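Local atomic coordinates of tyrocidine synthase 2 (Brevibacillus parabrevis, PDB entry 6TA8), a protein that belongs to the multidomain peptide synthetases and is represented here by a condensation domain, a two-lobed alpha/beta fold built around separate beta sheets. Residues Pro381-Asn386 with Phe419-Ser424; Ile300-His305 with Ser325-Val330; Thr252-Leu257 with Arg433-Tyr438. All coordinates share one frame; numbering follows the deposited sequence.

Strand 250-256 comes first along the chain and waits longest for its partner. Next, contact 2 closes a short loop, pairing Ile300-His305 with Ser325-Val330 across 19 residues. Contact 1 follows in series, joining Pro381-Asn386 to Phe419-Ser424. Contact 3 then closes the large loop when 433-438 pairs with 252-257, so contacts 1 and 2 both lie within its span. All three build one mixed six-stranded sheet. Contacts 2 and 3 form its two margins, with nearest atoms about 11 Å apart, and contact 1 lies between. Strand 383-390 borders 297-304, and strand 421-428 borders 431-439; these neighbours join the three pairs into a continuous sheet.

Contact 1: Pro381-Asn386 with Phe419-Ser424; sequences PEISFN and FLLDIS
Ser384 packs against Phe419 and lends its carbonyl to Ile423; these three residues bury the most surface here. Strands 383-386 and 421-424 run parallel, their axes 15° apart. Ser384 CB lies over one face of the Phe419 ring, 3.8 Å from the ring centroid, in a CH-pi contact. It sits toward the rim of the ring. Phe419 CG stands beside its own backbone N (chi1 -66°), which directs the ring to Ser384. At the ring edge, near its plane, Phe419 CD1 meets Pro381 O at 3.8 Å.

Ser384 uses both its N and its O on strand 421-424. Ser384 N donates to Leu421 O at 2.9 Å, and Ser384 O accepts Ile423 N at 2.7 Å. Both bonds are nearly straight. Leu421 N to Glu382 O and Asn386 N to Ile423 O continue the ladder, each more bent.

Ile423 points to the other face of the sheet, with Ile383 and Phe385. Its two branches serve different neighbours. Ile423 CD1 reaches Ile383 CG2 at 3.7 Å. Ile423 CG2 touches Phe385 CD1, also at 3.7 Å, coming at the ring obliquely. Leu281, Leu282 and Leu285 of helix 277-293 pack on Phe385, and Leu285 also meets Ile423.

Strand 297-304 flanks 383-390 on its other side, and 431-439 flanks 421-428, so this pair is interior to the sheet. On the Ser384 face, Asn386, Asp422 and Ser424 are polar and partly exposed, while Ser384 is buried with the Phe419 ring over its CB. The hydrogen-bonded ladder therefore sits between an apolar, helix-covered face and a mixed one.

Contact 2: Ile300-His305 with Ser325-Val330; sequences INLEGH and SQYPVV
Ile300 and Val329 exchange two backbone hydrogen bonds at one end of this antiparallel pair. Ile300 N reaches Val329 O at 2.9 Å, and Val329 N returns to Ile300 O. Both donors lie in the carbonyl planes. At the other end Gly304 and Ser325 do the same, though Ser325 N approaches Gly304 O from above the carbonyl plane. The middle rung is slacker. Leu302 N to Tyr327 O is 3.3 Å long and clearly bent. The CA atoms of Leu302 and Tyr327 stand 5.8 Å apart, the widest pair of the ladder.

The two strands cross at 135°, a marked twist from a flat antiparallel pair. They form a margin of the mixed sheet: 325-332 is an outermost strand, and 297-304 continues inward to strand 383-390.

One polar side-chain bond spans the pair. Gln326 NE2 donates to Glu303 OE2 at 3.1 Å. The oxygen lies in the Gln326 amide plane, but the donor stands above the carboxylate plane. Both chains are extended and run side by side, their flat groups turned 42° apart. Asn301 OD1 comes against the Gln326 chain, 3.5 Å from its CG. The Asn301 and Gln326 amides are nearly perpendicular. Asn301 OD1 is buried and has no polar partner in the model. A water hydrogen-bonds to Tyr327 OH at 2.9 Å and weakly to Glu303 O.

Apolar packing on the other face comes from Leu302, Tyr327 and Val329. Leu302 and Tyr327 lie alongside each other, with Leu302 CD2 3.7 Å from Tyr327 CZ. Leu302 CB and Val329 CG2 are 4.1 Å apart. Tyr327 CG sits between its backbone N and carbonyl carbon (chi1 55°), which lays the ring over its partner strand, one face against Leu302 O. Beyond the pair, Tyr360 of helix 359-365 packs on Tyr327 and Pro328.

Contact 3: Thr252-Leu257 with Arg433-Tyr438; sequences TLSFAL and RISVGY
Phe255 and Ile434 lie side by side, both pointing to the same face of the sheet. The ring meets the isoleucine obliquely. Phe255 CE2 comes within 3.5 Å of Ile434 CB, and its CZ within 3.6 Å of Ile434 CG1. The phenylalanine CG is placed between its own backbone N and carbonyl carbon (chi1 75°), which swings the ring across to the partner strand.

On the opposite face two serines meet through their hydroxyls. Ser254 OG and Ser435 OG share a hydrogen bond of 3.0 Å, and either could donate. Matching first torsions (chi1 -52° and -56°) bring the two hydroxyls together. Next to them, Ala256 CB rests on the aliphatic part of Arg433, 3.6 Å from its CG, before that chain bends at its third torsion and carries the guanidinium off from strand 252-256.

Tyr438 turns a ring edge toward Leu253 N, and its CE1 lies 4.4 Å from Leu253 CB. Between the two faces, four bonds tie the antiparallel backbones. Leu253 and Val436 exchange two, and Phe255 and Ile434 the other two, the shortest being Ile434 N to Phe255 O at 2.9 Å.

Strand 250-256 is an outermost strand of the six-stranded sheet, and 431-439 links it to strand 421-428. Helix 445-466 lies against the Leu253 and Ile434 face: Ala452 touches Leu253, and Tyr455 touches Ile434.

Contact 1: Pro381-Asn386 with Phe419-Ser424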
ATOM      1  N   PRO A 381       7.711 -11.114 -11.262  1.00 45.47           N
ATOM      2  CA  PRO A 381       8.668 -10.206 -10.622  1.00 46.66           C
ATOM      3  C   PRO A 381       9.004 -10.670  -9.215  1.00 44.79           C
ATOM      4  O   PRO A 381       8.154 -11.195  -8.493  1.00 44.63           O
ATOM      5  CB  PRO A 381       7.931  -8.858 -10.605  1.00 43.14           C
ATOM      6  CG  PRO A 381       6.758  -9.023 -11.527  1.00 49.07           C
ATOM      7  CD  PRO A 381       6.403 -10.476 -11.475  1.00 57.92           C
ATOM      8  N   GLU A 382      10.267 -10.478  -8.832  1.00 40.40           N
ATOM      9  CA  GLU A 382      10.735 -10.834  -7.502  1.00 48.05           C
ATOM     10  C   GLU A 382      10.973  -9.628  -6.606  1.00 49.36           C
ATOM     11  O   GLU A 382      11.219  -9.808  -5.408  1.00 45.84           O
ATOM     12  CB  GLU A 382      12.023 -11.665  -7.594  1.00 43.44           C
ATOM     13  CG  GLU A 382      11.783 -13.131  -7.916  1.00 52.89           C
ATOM     14  CD  GLU A 382      13.058 -13.872  -8.266  1.00 59.24           C
ATOM     15  OE1 GLU A 382      13.940 -13.266  -8.909  1.00 61.24           O
ATOM     16  OE2 GLU A 382      13.176 -15.061  -7.902  1.00 67.89           O
ATOM     17  N   ILE A 383      10.907  -8.414  -7.148  1.00 44.00           N
ATOM     18  CA  ILE A 383      11.023  -7.187  -6.372  1.00 40.02           C
ATOM     19  C   ILE A 383       9.711  -6.425  -6.479  1.00 43.96           C
ATOM     20  O   ILE A 383       9.132  -6.321  -7.565  1.00 49.76           O
ATOM     21  CB  ILE A 383      12.198  -6.311  -6.853  1.00 47.85           C
ATOM     22  CG1 ILE A 383      13.484  -7.134  -6.940  1.00 44.84           C
ATOM     23  CG2 ILE A 383      12.388  -5.116  -5.931  1.00 44.17           C
ATOM     24  CD1 ILE A 383      14.662  -6.352  -7.475  1.00 46.88           C
ATOM     25  N   SER A 384       9.245  -5.899  -5.352  1.00 45.32           N
ATOM     26  CA  SER A 384       8.044  -5.079  -5.299  1.00 45.30           C
ATOM     27  C   SER A 384       8.423  -3.666  -4.882  1.00 48.15           C
ATOM     28  O   SER A 384       9.171  -3.479  -3.916  1.00 55.90           O
ATOM     29  CB  SER A 384       7.017  -5.665  -4.327  1.00 48.49           C
ATOM     30  OG  SER A 384       5.832  -4.888  -4.308  1.00 52.76           O
ATOM     31  N   PHE A 385       7.913  -2.677  -5.612  1.00 40.58           N
ATOM     32  CA  PHE A 385       8.150  -1.273  -5.314  1.00 43.39           C
ATOM     33  C   PHE A 385       6.822  -0.567  -5.085  1.00 46.08           C
ATOM     34  O   PHE A 385       5.822  -0.875  -5.742  1.00 50.18           O
ATOM     35  CB  PHE A 385       8.922  -0.582  -6.443  1.00 48.18           C
ATOM     36  CG  PHE A 385       9.472   0.764  -6.065  1.00 51.16           C
ATOM     37  CD1 PHE A 385      10.712   0.875  -5.457  1.00 46.02           C
ATOM     38  CD2 PHE A 385       8.748   1.919  -6.312  1.00 44.50           C
ATOM     39  CE1 PHE A 385      11.219   2.111  -5.108  1.00 49.61           C
ATOM     40  CE2 PHE A 385       9.249   3.158  -5.964  1.00 39.71           C
ATOM     41  CZ  PHE A 385      10.487   3.253  -5.361  1.00 48.55           C
ATOM     42  N   ASN A 386       6.820   0.382  -4.152  1.00 54.70           N
ATOM     43  CA  ASN A 386       5.613   1.126  -3.806  1.00 48.60           C
ATOM     44  C   ASN A 386       6.023   2.461  -3.208  1.00 50.52           C
ATOM     45  O   ASN A 386       6.711   2.496  -2.184  1.00 52.26           O
ATOM     46  CB  ASN A 386       4.744   0.339  -2.820  1.00 52.80           C
ATOM     47  CG  ASN A 386       3.471   1.077  -2.447  1.00 59.12           C
ATOM     48  OD1 ASN A 386       2.994   1.931  -3.194  1.00 63.41           O
ATOM     49  ND2 ASN A 386       2.915   0.748  -1.287  1.00 61.27           N
ATOM     50  N   PHE A 419       7.041 -11.710  -2.183  1.00 43.90           N
ATOM     51  CA  PHE A 419       8.110 -11.111  -2.966  1.00 40.35           C
ATOM     52  C   PHE A 419       9.451 -11.317  -2.277  1.00 45.48           C
ATOM     53  O   PHE A 419       9.538 -11.299  -1.044  1.00 55.11           O
ATOM     54  CB  PHE A 419       7.855  -9.618  -3.185  1.00 39.90           C
ATOM     55  CG  PHE A 419       6.647  -9.335  -4.028  1.00 48.77           C
ATOM     56  CD1 PHE A 419       6.690  -9.511  -5.400  1.00 43.76           C
ATOM     57  CD2 PHE A 419       5.465  -8.902  -3.448  1.00 50.56           C
ATOM     58  CE1 PHE A 419       5.580  -9.257  -6.180  1.00 47.10           C
ATOM     59  CE2 PHE A 419       4.352  -8.645  -4.223  1.00 53.91           C
ATOM     60  CZ  PHE A 419       4.409  -8.822  -5.592  1.00 56.17           C
ATOM     61  N   LEU A 420      10.494 -11.513  -3.085  1.00 40.08           N
ATOM     62  CA  LEU A 420      11.833 -11.695  -2.540  1.00 43.05           C
ATOM     63  C   LEU A 420      12.345 -10.425  -1.872  1.00 44.89           C
ATOM     64  O   LEU A 420      13.099 -10.500  -0.895  1.00 49.73           O
ATOM     65  CB  LEU A 420      12.786 -12.138  -3.651  1.00 51.93           C
ATOM     66  CG  LEU A 420      14.183 -12.599  -3.246  1.00 53.41           C
ATOM     67  CD1 LEU A 420      14.451 -13.982  -3.806  1.00 54.49           C
ATOM     68  CD2 LEU A 420      15.219 -11.608  -3.742  1.00 52.65           C
ATOM     69  N   LEU A 421      11.947  -9.259  -2.377  1.00 47.53           N
ATOM     70  CA  LEU A 421      12.345  -7.979  -1.807  1.00 42.36           C
ATOM     71  C   LEU A 421      11.182  -7.006  -1.916  1.00 47.93           C
ATOM     72  O   LEU A 421      10.631  -6.817  -3.004  1.00 46.85           O
ATOM     73  CB  LEU A 421      13.574  -7.404  -2.522  1.00 42.64           C
ATOM     74  CG  LEU A 421      14.907  -8.136  -2.370  1.00 49.77           C
ATOM     75  CD1 LEU A 421      15.962  -7.502  -3.263  1.00 41.37           C
ATOM     76  CD2 LEU A 421      15.362  -8.144  -0.916  1.00 46.08           C
ATOM     77  N   ASP A 422      10.812  -6.396  -0.794  1.00 46.85           N
ATOM     78  CA  ASP A 422       9.791  -5.356  -0.760  1.00 47.70           C
ATOM     79  C   ASP A 422      10.471  -4.019  -0.505  1.00 45.08           C
ATOM     80  O   ASP A 422      11.055  -3.810   0.563  1.00 49.97           O
ATOM     81  CB  ASP A 422       8.742  -5.638   0.314  1.00 51.38           C
ATOM     82  CG  ASP A 422       7.761  -4.491   0.483  1.00 68.09           C
ATOM     83  OD1 ASP A 422       7.085  -4.432   1.531  1.00 73.01           O
ATOM     84  OD2 ASP A 422       7.668  -3.645  -0.435  1.00 73.56           O
ATOM     85  N   ILE A 423      10.391  -3.122  -1.480  1.00 44.81           N
ATOM     86  CA  ILE A 423      11.036  -1.817  -1.411  1.00 44.31           C
ATOM     87  C   ILE A 423       9.941  -0.760  -1.358  1.00 47.03           C
ATOM     88  O   ILE A 423       9.185  -0.583  -2.321  1.00 50.74           O
ATOM     89  CB  ILE A 423      11.980  -1.583  -2.598  1.00 36.05           C
ATOM     90  CG1 ILE A 423      13.057  -2.670  -2.634  1.00 38.62           C
ATOM     91  CG2 ILE A 423      12.610  -0.203  -2.514  1.00 36.09           C
ATOM     92  CD1 ILE A 423      14.022  -2.536  -3.788  1.00 47.44           C
ATOM     93  N   SER A 424       9.854  -0.058  -0.233  1.00 41.25           N
ATOM     94  CA  SER A 424       8.886   1.009  -0.039  1.00 38.67           C
ATOM     95  C   SER A 424       9.589   2.360  -0.061  1.00 40.15           C
ATOM     96  O   SER A 424      10.803   2.460   0.133  1.00 39.27           O
ATOM     97  CB  SER A 424       8.127   0.831   1.281  1.00 49.73           C
ATOM     98  OG  SER A 424       7.327  -0.339   1.254  1.00 55.27           O
TER

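Contact 2: Ile300-His305 with Ser325-Val330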
ATOM      1  N   ILE A 300      10.172  -5.494 -12.066  1.00 48.46           N
ATOM      2  CA  ILE A 300       9.710  -4.980 -10.783  1.00 42.58           C
ATOM      3  C   ILE A 300       8.190  -5.052 -10.741  1.00 45.45           C
ATOM      4  O   ILE A 300       7.518  -4.808 -11.750  1.00 48.61           O
ATOM      5  CB  ILE A 300      10.196  -3.535 -10.552  1.00 44.28           C
ATOM      6  CG1 ILE A 300      11.697  -3.426 -10.825  1.00 51.16           C
ATOM      7  CG2 ILE A 300       9.878  -3.075  -9.136  1.00 49.58           C
ATOM      8  CD1 ILE A 300      12.557  -4.131  -9.803  1.00 41.84           C
ATOM      9  N   ASN A 301       7.651  -5.389  -9.569  1.00 47.42           N
ATOM     10  CA  ASN A 301       6.206  -5.398  -9.340  1.00 45.00           C
ATOM     11  C   ASN A 301       5.829  -4.059  -8.719  1.00 48.29           C
ATOM     12  O   ASN A 301       5.795  -3.899  -7.498  1.00 45.98           O
ATOM     13  CB  ASN A 301       5.808  -6.570  -8.452  1.00 49.58           C
ATOM     14  CG  ASN A 301       4.304  -6.724  -8.321  1.00 50.50           C
ATOM     15  OD1 ASN A 301       3.627  -5.867  -7.754  1.00 54.48           O
ATOM     16  ND2 ASN A 301       3.775  -7.827  -8.840  1.00 54.02           N
ATOM     17  N   LEU A 302       5.543  -3.081  -9.574  1.00 38.90           N
ATOM     18  CA  LEU A 302       5.218  -1.741  -9.108  1.00 43.46           C
ATOM     19  C   LEU A 302       3.733  -1.634  -8.787  1.00 42.02           C
ATOM     20  O   LEU A 302       2.888  -2.191  -9.494  1.00 44.58           O
ATOM     21  CB  LEU A 302       5.613  -0.702 -10.158  1.00 41.67           C
ATOM     22  CG  LEU A 302       5.387   0.766  -9.789  1.00 50.11           C
ATOM     23  CD1 LEU A 302       6.501   1.283  -8.896  1.00 51.58           C
ATOM     24  CD2 LEU A 302       5.288   1.617 -11.037  1.00 51.71           C
ATOM     25  N   GLU A 303       3.420  -0.917  -7.712  1.00 48.87           N
ATOM     26  CA  GLU A 303       2.049  -0.752  -7.251  1.00 49.63           C
ATOM     27  C   GLU A 303       1.590   0.682  -7.480  1.00 49.89           C
ATOM     28  O   GLU A 303       2.326   1.632  -7.198  1.00 54.27           O
ATOM     29  CB  GLU A 303       1.922  -1.112  -5.768  1.00 45.57           C
ATOM     30  CG  GLU A 303       2.365  -2.529  -5.434  1.00 55.79           C
ATOM     31  CD  GLU A 303       2.123  -2.891  -3.981  1.00 62.02           C
ATOM     32  OE1 GLU A 303       1.869  -1.976  -3.170  1.00 53.59           O
ATOM     33  OE2 GLU A 303       2.184  -4.095  -3.651  1.00 59.13           O
ATOM     34  N   GLY A 304       0.367   0.829  -7.997  1.00 38.67           N
ATOM     35  CA  GLY A 304      -0.227   2.124  -8.227  1.00 34.49           C
ATOM     36  C   GLY A 304      -1.496   2.301  -7.406  1.00 38.23           C
ATOM     37  O   GLY A 304      -2.022   1.351  -6.811  1.00 51.84           O
ATOM     38  N   HIS A 305      -1.986   3.543  -7.381  1.00 36.92           N
ATOM     39  CA  HIS A 305      -3.178   3.851  -6.596  1.00 44.56           C
ATOM     40  C   HIS A 305      -4.396   3.088  -7.099  1.00 43.69           C
ATOM     41  O   HIS A 305      -5.271   2.724  -6.306  1.00 41.62           O
ATOM     42  CB  HIS A 305      -3.449   5.356  -6.615  1.00 48.57           C
ATOM     43  CG  HIS A 305      -2.458   6.159  -5.833  1.00 56.56           C
ATOM     44  ND1 HIS A 305      -2.605   7.512  -5.612  1.00 59.71           N
ATOM     45  CD2 HIS A 305      -1.304   5.801  -5.219  1.00 52.60           C
ATOM     46  CE1 HIS A 305      -1.585   7.952  -4.897  1.00 60.29           C
ATOM     47  NE2 HIS A 305      -0.782   6.935  -4.645  1.00 57.87           N
ATOM     48  N   SER A 325      -3.298  -1.469  -7.521  1.00 46.89           N
ATOM     49  CA  SER A 325      -3.108  -2.110  -8.815  1.00 48.92           C
ATOM     50  C   SER A 325      -1.648  -2.513  -8.959  1.00 45.23           C
ATOM     51  O   SER A 325      -0.750  -1.684  -8.771  1.00 45.73           O
ATOM     52  CB  SER A 325      -3.516  -1.178  -9.957  1.00 48.79           C
ATOM     53  OG  SER A 325      -2.532  -0.180 -10.174  1.00 48.03           O
ATOM     54  N   GLN A 326      -1.414  -3.779  -9.288  1.00 43.03           N
ATOM     55  CA  GLN A 326      -0.073  -4.313  -9.469  1.00 47.75           C
ATOM     56  C   GLN A 326       0.161  -4.633 -10.938  1.00 45.05           C
ATOM     57  O   GLN A 326      -0.724  -5.161 -11.618  1.00 38.72           O
ATOM     58  CB  GLN A 326       0.140  -5.568  -8.618  1.00 43.36           C
ATOM     59  CG  GLN A 326       0.180  -5.305  -7.121  1.00 51.67           C
ATOM     60  CD  GLN A 326       0.254  -6.581  -6.305  1.00 54.83           C
ATOM     61  OE1 GLN A 326      -0.228  -7.631  -6.729  1.00 50.53           O
ATOM     62  NE2 GLN A 326       0.859  -6.496  -5.126  1.00 55.73           N
ATOM     63  N   TYR A 327       1.363  -4.311 -11.425  1.00 41.32           N
ATOM     64  CA  TYR A 327       1.706  -4.556 -12.818  1.00 42.37           C
ATOM     65  C   TYR A 327       3.216  -4.588 -12.954  1.00 40.39           C
ATOM     66  O   TYR A 327       3.898  -3.778 -12.314  1.00 40.66           O
ATOM     67  CB  TYR A 327       1.113  -3.483 -13.740  1.00 44.46           C
ATOM     68  CG  TYR A 327       1.487  -2.063 -13.380  1.00 42.61           C
ATOM     69  CD1 TYR A 327       0.833  -1.391 -12.356  1.00 41.30           C
ATOM     70  CD2 TYR A 327       2.481  -1.387 -14.076  1.00 45.10           C
ATOM     71  CE1 TYR A 327       1.167  -0.095 -12.025  1.00 42.16           C
ATOM     72  CE2 TYR A 327       2.819  -0.085 -13.753  1.00 44.84           C
ATOM     73  CZ  TYR A 327       2.157   0.555 -12.727  1.00 45.35           C
ATOM     74  OH  TYR A 327       2.483   1.850 -12.398  1.00 50.17           O
ATOM     75  N   PRO A 328       3.768  -5.488 -13.765  1.00 39.95           N
ATOM     76  CA  PRO A 328       5.227  -5.570 -13.892  1.00 37.26           C
ATOM     77  C   PRO A 328       5.791  -4.464 -14.772  1.00 47.18           C
ATOM     78  O   PRO A 328       5.202  -4.080 -15.786  1.00 46.20           O
ATOM     79  CB  PRO A 328       5.443  -6.949 -14.526  1.00 42.63           C
ATOM     80  CG  PRO A 328       4.201  -7.186 -15.313  1.00 43.49           C
ATOM     81  CD  PRO A 328       3.081  -6.532 -14.546  1.00 44.34           C
ATOM     82  N   VAL A 329       6.950  -3.954 -14.367  1.00 48.71           N
ATOM     83  CA  VAL A 329       7.691  -2.943 -15.112  1.00 45.03           C
ATOM     84  C   VAL A 329       9.072  -3.506 -15.414  1.00 54.26           C
ATOM     85  O   VAL A 329       9.727  -4.065 -14.526  1.00 45.98           O
ATOM     86  CB  VAL A 329       7.791  -1.619 -14.331  1.00 50.62           C
ATOM     87  CG1 VAL A 329       8.699  -0.634 -15.054  1.00 48.02           C
ATOM     88  CG2 VAL A 329       6.409  -1.021 -14.121  1.00 47.03           C
ATOM     89  N   VAL A 330       9.509  -3.366 -16.662  1.00 48.31           N
ATOM     90  CA  VAL A 330      10.771  -3.930 -17.127  1.00 50.24           C
ATOM     91  C   VAL A 330      11.786  -2.800 -17.233  1.00 58.31           C
ATOM     92  O   VAL A 330      11.692  -1.944 -18.120  1.00 54.37           O
ATOM     93  CB  VAL A 330      10.600  -4.656 -18.468  1.00 42.04           C
ATOM     94  CG1 VAL A 330      11.936  -5.195 -18.956  1.00 39.99           C
ATOM     95  CG2 VAL A 330       9.586  -5.775 -18.325  1.00 43.67           C
TER
HETATM   96  O   HOH W   1       2.718   3.395  -9.982  1.00 42.21           O

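Contact 3: Thr252-Leu257 with Arg433-Tyr438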
ATOM      1  N   THR A 252      13.979  -5.642   8.121  1.00 47.80           N
ATOM      2  CA  THR A 252      13.918  -4.424   7.323  1.00 51.30           C
ATOM      3  C   THR A 252      15.183  -3.607   7.533  1.00 52.97           C
ATOM      4  O   THR A 252      15.621  -3.415   8.672  1.00 48.35           O
ATOM      5  CB  THR A 252      12.689  -3.578   7.681  1.00 53.52           C
ATOM      6  OG1 THR A 252      12.799  -3.125   9.037  1.00 63.02           O
ATOM      7  CG2 THR A 252      11.411  -4.388   7.519  1.00 51.65           C
ATOM      8  N   LEU A 253      15.760  -3.128   6.434  1.00 50.17           N
ATOM      9  CA  LEU A 253      16.903  -2.226   6.455  1.00 43.10           C
ATOM     10  C   LEU A 253      16.484  -0.925   5.787  1.00 54.04           C
ATOM     11  O   LEU A 253      16.075  -0.927   4.621  1.00 46.96           O
ATOM     12  CB  LEU A 253      18.108  -2.843   5.741  1.00 47.01           C
ATOM     13  CG  LEU A 253      19.416  -2.047   5.778  1.00 55.78           C
ATOM     14  CD1 LEU A 253      20.605  -2.978   5.950  1.00 56.42           C
ATOM     15  CD2 LEU A 253      19.580  -1.206   4.527  1.00 52.92           C
ATOM     16  N   SER A 254      16.587   0.181   6.520  1.00 58.94           N
ATOM     17  CA  SER A 254      16.105   1.471   6.054  1.00 50.11           C
ATOM     18  C   SER A 254      17.241   2.484   6.001  1.00 53.73           C
ATOM     19  O   SER A 254      18.168   2.451   6.817  1.00 56.39           O
ATOM     20  CB  SER A 254      14.987   2.004   6.960  1.00 56.33           C
ATOM     21  OG  SER A 254      13.969   1.037   7.141  1.00 62.03           O
ATOM     22  N   PHE A 255      17.157   3.386   5.025  1.00 51.41           N
ATOM     23  CA  PHE A 255      18.041   4.540   4.948  1.00 50.56           C
ATOM     24  C   PHE A 255      17.212   5.762   4.578  1.00 52.98           C
ATOM     25  O   PHE A 255      16.200   5.655   3.881  1.00 58.86           O
ATOM     26  CB  PHE A 255      19.185   4.327   3.940  1.00 50.83           C
ATOM     27  CG  PHE A 255      18.769   4.440   2.496  1.00 52.88           C
ATOM     28  CD1 PHE A 255      18.850   5.651   1.826  1.00 51.95           C
ATOM     29  CD2 PHE A 255      18.325   3.326   1.801  1.00 56.50           C
ATOM     30  CE1 PHE A 255      18.477   5.754   0.498  1.00 49.44           C
ATOM     31  CE2 PHE A 255      17.953   3.422   0.472  1.00 50.37           C
ATOM     32  CZ  PHE A 255      18.029   4.638  -0.179  1.00 53.82           C
ATOM     33  N   ALA A 256      17.647   6.923   5.057  1.00 50.67           N
ATOM     34  CA  ALA A 256      16.926   8.167   4.848  1.00 50.77           C
ATOM     35  C   ALA A 256      17.865   9.226   4.292  1.00 53.89           C
ATOM     36  O   ALA A 256      19.086   9.157   4.458  1.00 55.65           O
ATOM     37  CB  ALA A 256      16.282   8.670   6.148  1.00 58.39           C
ATOM     38  N   LEU A 257      17.276  10.212   3.625  1.00 59.76           N
ATOM     39  CA  LEU A 257      18.005  11.353   3.095  1.00 58.54           C
ATOM     40  C   LEU A 257      17.767  12.576   3.972  1.00 53.81           C
ATOM     41  O   LEU A 257      16.725  12.705   4.619  1.00 57.67           O
ATOM     42  CB  LEU A 257      17.582  11.655   1.656  1.00 55.70           C
ATOM     43  CG  LEU A 257      17.792  10.553   0.615  1.00 53.21           C
ATOM     44  CD1 LEU A 257      17.454  11.064  -0.776  1.00 53.73           C
ATOM     45  CD2 LEU A 257      19.218  10.029   0.663  1.00 51.68           C
ATOM     46  N   ARG A 433      12.541   8.478   2.918  1.00 51.63           N
ATOM     47  CA  ARG A 433      13.050   7.320   3.643  1.00 54.19           C
ATOM     48  C   ARG A 433      12.672   6.051   2.894  1.00 48.31           C
ATOM     49  O   ARG A 433      11.484   5.761   2.717  1.00 53.13           O
ATOM     50  CB  ARG A 433      12.506   7.293   5.073  1.00 54.94           C
ATOM     51  CG  ARG A 433      12.687   8.613   5.808  1.00 62.80           C
ATOM     52  CD  ARG A 433      12.481   8.473   7.306  1.00 76.23           C
ATOM     53  NE  ARG A 433      11.070   8.518   7.670  1.00 78.97           N
ATOM     54  CZ  ARG A 433      10.396   7.491   8.174  1.00 79.95           C
ATOM     55  NH1 ARG A 433       9.112   7.626   8.476  1.00 80.06           N
ATOM     56  NH2 ARG A 433      11.004   6.330   8.379  1.00 80.65           N
ATOM     57  N   ILE A 434      13.681   5.302   2.461  1.00 41.49           N
ATOM     58  CA  ILE A 434      13.495   4.051   1.734  1.00 40.67           C
ATOM     59  C   ILE A 434      13.676   2.892   2.699  1.00 48.08           C
ATOM     60  O   ILE A 434      14.543   2.931   3.581  1.00 49.70           O
ATOM     61  CB  ILE A 434      14.480   3.945   0.554  1.00 44.84           C
ATOM     62  CG1 ILE A 434      14.518   5.256  -0.237  1.00 52.68           C
ATOM     63  CG2 ILE A 434      14.115   2.772  -0.345  1.00 47.75           C
ATOM     64  CD1 ILE A 434      13.230   5.581  -0.954  1.00 47.07           C
ATOM     65  N   SER A 435      12.858   1.854   2.535  1.00 45.51           N
ATOM     66  CA  SER A 435      12.919   0.662   3.370  1.00 45.66           C
ATOM     67  C   SER A 435      12.868  -0.570   2.482  1.00 47.60           C
ATOM     68  O   SER A 435      12.035  -0.650   1.575  1.00 49.73           O
ATOM     69  CB  SER A 435      11.771   0.637   4.384  1.00 44.25           C
ATOM     70  OG  SER A 435      11.770   1.812   5.177  1.00 53.00           O
ATOM     71  N   VAL A 436      13.757  -1.525   2.744  1.00 45.57           N
ATOM     72  CA  VAL A 436      13.847  -2.761   1.974  1.00 42.55           C
ATOM     73  C   VAL A 436      13.543  -3.923   2.908  1.00 45.70           C
ATOM     74  O   VAL A 436      14.248  -4.127   3.904  1.00 40.88           O
ATOM     75  CB  VAL A 436      15.229  -2.931   1.324  1.00 42.52           C
ATOM     76  CG1 VAL A 436      15.250  -4.169   0.439  1.00 37.07           C
ATOM     77  CG2 VAL A 436      15.597  -1.689   0.524  1.00 48.95           C
ATOM     78  N   GLY A 437      12.498  -4.682   2.586  1.00 46.12           N
ATOM     79  CA  GLY A 437      12.112  -5.840   3.372  1.00 42.39           C
ATOM     80  C   GLY A 437      12.653  -7.117   2.754  1.00 44.28           C
ATOM     81  O   GLY A 437      12.510  -7.347   1.551  1.00 45.44           O
ATOM     82  N   TYR A 438      13.272  -7.943   3.593  1.00 45.44           N
ATOM     83  CA  TYR A 438      13.881  -9.189   3.152  1.00 41.06           C
ATOM     84  C   TYR A 438      13.709 -10.243   4.236  1.00 45.18           C
ATOM     85  O   TYR A 438      13.308  -9.948   5.364  1.00 47.47           O
ATOM     86  CB  TYR A 438      15.368  -8.998   2.820  1.00 43.70           C
ATOM     87  CG  TYR A 438      16.224  -8.682   4.026  1.00 41.05           C
ATOM     88  CD1 TYR A 438      16.315  -7.387   4.518  1.00 39.18           C
ATOM     89  CD2 TYR A 438      16.941  -9.680   4.677  1.00 50.36           C
ATOM     90  CE1 TYR A 438      17.093  -7.093   5.620  1.00 45.70           C
ATOM     91  CE2 TYR A 438      17.722  -9.397   5.782  1.00 48.70           C
ATOM     92  CZ  TYR A 438      17.795  -8.102   6.248  1.00 48.28           C
ATOM     93  OH  TYR A 438      18.571  -7.814   7.347  1.00 46.95           O
TER